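Local atomic coordinates of flagellar hook associated protein type 3 FlgL (Legionella pneumophila subsp. pneumophila, PDB entry 5YTI), a protein that probably serves as a structural component of the bacterial flagellum, as one of the hook-associated proteins of the flagellin family. Residues V300-N305 against L328-S333. Sequence-based numbering, arbitrary orientation.
Sequences VQRMIN and LAQIDS
Gln330 and Arg302 reach toward each other from two helices that stand well apart, the nearest CA atoms, those of Met303 and Leu328, being 9.2 Å from one another. At this spacing the reach comes largely from the long chains of Arg302, Met303 and Gln330. From CB of Gln330, which points toward helix 296-307, CG sets off anti to the carbonyl carbon (chi1 -71°), and the extended chain beyond it carries the amide across to the arginine head. There OE1 of Gln330 stands 2.7 Å from NH1 of Arg302. The amide is held by two other bonds: OE1 accepts from the backbone N of Gly189, and NE2 bonds to Thr299 OG1. An amide, with both acceptor and donor, suits this buried place between a loop and a helix. The guanidinium is turned 64° from the amide plane, and two salt bridges, Glu294 at NH1 and Glu323 at NH2, balance its charge and hold the head in place.

Beside this polar pair the contact is apolar. Selenomethionine Met303 (a methionine in nature) crosses Ile331 at about a right angle; SE of Met303 lies 4.0 Å from both CG1 and CD1 of Ile331, the long, flexible chain carrying a polarisable atom to the isoleucine's ethyl branch. Helix 49-96 adds to this packing, with Ile93 and Gln94 against Met303 and Arg91 against Ile331, joining short helix 296-307 to long helices 49-96 and 316-374, while helix 104-125 packs on Val300 and Ile304.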
ATOM      1  N   VAL A 300      -2.352   8.894  12.478  1.00 84.15           N
ATOM      2  CA  VAL A 300      -2.277   9.360  13.855  1.00 84.21           C
ATOM      3  C   VAL A 300      -3.027  10.684  14.085  1.00 83.57           C
ATOM      4  O   VAL A 300      -3.631  10.861  15.151  1.00 84.89           O
ATOM      5  CB  VAL A 300      -0.830   9.513  14.334  1.00 84.60           C
ATOM      6  CG1 VAL A 300      -0.833   9.958  15.782  1.00 86.48           C
ATOM      7  CG2 VAL A 300      -0.059   8.204  14.185  1.00 83.70           C
ATOM      8  N   GLN A 301      -2.977  11.582  13.096  0.60 83.36           N
ATOM      9  CA  GLN A 301      -3.750  12.831  13.121  0.60 83.43           C
ATOM     10  C   GLN A 301      -5.205  12.511  13.300  0.60 84.12           C
ATOM     11  O   GLN A 301      -5.920  13.219  14.004  0.60 85.50           O
ATOM     12  CB  GLN A 301      -3.587  13.627  11.825  0.60 82.37           C
ATOM     13  CG  GLN A 301      -2.157  14.082  11.561  0.60 81.44           C
ATOM     14  CD  GLN A 301      -2.075  15.198  10.551  0.60 79.59           C
ATOM     15  OE1 GLN A 301      -1.810  16.337  10.933  0.60 80.80           O
ATOM     16  NE2 GLN A 301      -2.288  14.886   9.265  0.60 75.27           N
ATOM     17  N   ARG A 302      -5.615  11.428  12.647  1.00 83.72           N
ATOM     18  CA  ARG A 302      -6.974  10.932  12.680  1.00 82.64           C
ATOM     19  C   ARG A 302      -7.346  10.274  14.005  1.00 84.11           C
ATOM     20  O   ARG A 302      -8.505  10.352  14.425  1.00 86.30           O
ATOM     21  CB  ARG A 302      -7.177   9.915  11.569  1.00 83.44           C
ATOM     22  CG  ARG A 302      -7.397  10.497  10.177  1.00 84.22           C
ATOM     23  CD  ARG A 302      -8.479   9.707   9.459  1.00 85.69           C
ATOM     24  NE  ARG A 302      -7.981   8.667   8.567  1.00 85.89           N
ATOM     25  CZ  ARG A 302      -8.676   7.588   8.195  1.00 85.49           C
ATOM     26  NH1 ARG A 302      -8.104   6.734   7.371  1.00 88.32           N
ATOM     27  NH2 ARG A 302      -9.910   7.331   8.646  1.00 81.07           N
HETATM   28  N   MSE A 303      -6.399   9.601  14.657  1.00 84.58           N
HETATM   29  CA  MSE A 303      -6.714   8.959  15.935  1.00 85.01           C
HETATM   30  C   MSE A 303      -6.973  10.036  16.944  1.00 84.17           C
HETATM   31  O   MSE A 303      -7.835   9.875  17.816  1.00 83.37           O
HETATM   32  CB  MSE A 303      -5.617   8.056  16.446  1.00 85.91           C
HETATM   33  CG  MSE A 303      -5.518   6.684  15.790  1.00 86.19           C
HETATM   34 SE   MSE A 303      -3.750   6.005  16.369  1.00 88.59          SE
HETATM   35  CE  MSE A 303      -3.973   6.036  18.308  1.00 88.41           C
ATOM     36  N   ILE A 304      -6.235  11.140  16.801  1.00 84.29           N
ATOM     37  CA  ILE A 304      -6.408  12.355  17.629  1.00 87.25           C
ATOM     38  C   ILE A 304      -7.771  13.063  17.381  1.00 89.53           C
ATOM     39  O   ILE A 304      -8.522  13.351  18.322  1.00 93.06           O
ATOM     40  CB  ILE A 304      -5.280  13.385  17.373  1.00 86.30           C
ATOM     41  CG1 ILE A 304      -3.918  12.877  17.858  1.00 86.16           C
ATOM     42  CG2 ILE A 304      -5.616  14.728  18.002  1.00 86.13           C
ATOM     43  CD1 ILE A 304      -2.739  13.707  17.342  1.00 85.81           C
ATOM     44  N   ASN A 305      -8.097  13.362  16.130  1.00 87.31           N
ATOM     45  CA  ASN A 305      -9.404  13.925  15.851  1.00 87.21           C
ATOM     46  C   ASN A 305     -10.478  13.080  16.512  1.00 89.21           C
ATOM     47  O   ASN A 305     -11.408  13.633  17.065  1.00 93.14           O
ATOM     48  CB  ASN A 305      -9.686  14.004  14.358  1.00 85.45           C
ATOM     49  CG  ASN A 305      -8.790  14.996  13.639  1.00 85.29           C
ATOM     50  OD1 ASN A 305      -8.899  15.164  12.428  1.00 86.84           O
ATOM     51  ND2 ASN A 305      -7.895  15.652  14.373  1.00 87.10           N
ATOM     52  N   LEU A 328      -7.643   1.068  13.623  1.00 78.48           N
ATOM     53  CA  LEU A 328      -6.884  -0.029  14.135  1.00 76.57           C
ATOM     54  C   LEU A 328      -6.241  -0.723  12.961  1.00 75.30           C
ATOM     55  O   LEU A 328      -5.088  -1.088  13.004  1.00 75.93           O
ATOM     56  CB  LEU A 328      -7.798  -0.982  14.843  1.00 77.12           C
ATOM     57  CG  LEU A 328      -7.100  -2.162  15.473  1.00 77.13           C
ATOM     58  CD1 LEU A 328      -6.132  -1.674  16.549  1.00 78.47           C
ATOM     59  CD2 LEU A 328      -8.180  -3.063  16.050  1.00 77.29           C
ATOM     60  N   ALA A 329      -6.980  -0.893  11.883  1.00 74.54           N
ATOM     61  CA  ALA A 329      -6.407  -1.597  10.735  1.00 75.69           C
ATOM     62  C   ALA A 329      -5.218  -0.844  10.176  1.00 75.79           C
ATOM     63  O   ALA A 329      -4.271  -1.446   9.690  1.00 74.58           O
ATOM     64  CB  ALA A 329      -7.448  -1.811   9.645  1.00 76.40           C
ATOM     65  N   GLN A 330      -5.263   0.477  10.255  1.00 76.63           N
ATOM     66  CA  GLN A 330      -4.213   1.278   9.642  1.00 78.44           C
ATOM     67  C   GLN A 330      -2.925   1.296  10.433  1.00 77.22           C
ATOM     68  O   GLN A 330      -1.837   1.184   9.857  1.00 75.47           O
ATOM     69  CB  GLN A 330      -4.720   2.691   9.387  1.00 79.39           C
ATOM     70  CG  GLN A 330      -5.727   2.686   8.252  1.00 79.57           C
ATOM     71  CD  GLN A 330      -6.192   4.064   7.861  1.00 78.98           C
ATOM     72  OE1 GLN A 330      -7.242   4.181   7.229  1.00 77.86           O
ATOM     73  NE2 GLN A 330      -5.414   5.119   8.208  1.00 76.41           N
ATOM     74  N   ILE A 331      -3.069   1.476  11.742  1.00 77.45           N
ATOM     75  CA  ILE A 331      -2.000   1.224  12.673  1.00 77.78           C
ATOM     76  C   ILE A 331      -1.368  -0.136  12.428  1.00 79.10           C
ATOM     77  O   ILE A 331      -0.151  -0.217  12.440  1.00 82.28           O
ATOM     78  CB  ILE A 331      -2.487   1.239  14.109  1.00 78.15           C
ATOM     79  CG1 ILE A 331      -2.577   2.658  14.619  1.00 79.58           C
ATOM     80  CG2 ILE A 331      -1.533   0.469  14.979  1.00 79.59           C
ATOM     81  CD1 ILE A 331      -1.362   3.487  14.284  1.00 80.79           C
ATOM     82  N   ASP A 332      -2.168  -1.182  12.199  1.00 77.01           N
ATOM     83  CA  ASP A 332      -1.615  -2.502  11.956  1.00 76.84           C
ATOM     84  C   ASP A 332      -0.943  -2.577  10.614  1.00 77.37           C
ATOM     85  O   ASP A 332       0.180  -3.050  10.528  1.00 79.38           O
ATOM     86  CB  ASP A 332      -2.677  -3.587  12.018  1.00 78.30           C
ATOM     87  CG  ASP A 332      -3.151  -3.861  13.435  1.00 81.27           C
ATOM     88  OD1 ASP A 332      -2.592  -3.219  14.359  1.00 86.66           O
ATOM     89  OD2 ASP A 332      -4.072  -4.702  13.630  1.00 78.81           O
ATOM     90  N   SER A 333      -1.631  -2.135   9.561  1.00 77.69           N
ATOM     91  CA  SER A 333      -1.064  -2.124   8.206  1.00 76.02           C
ATOM     92  C   SER A 333       0.348  -1.539   8.226  1.00 75.31           C
ATOM     93  O   SER A 333       1.221  -1.977   7.477  1.00 75.42           O
ATOM     94  CB  SER A 333      -1.929  -1.288   7.270  1.00 76.81           C
ATOM     95  OG  SER A 333      -2.898  -2.070   6.577  1.00 79.78           O
TER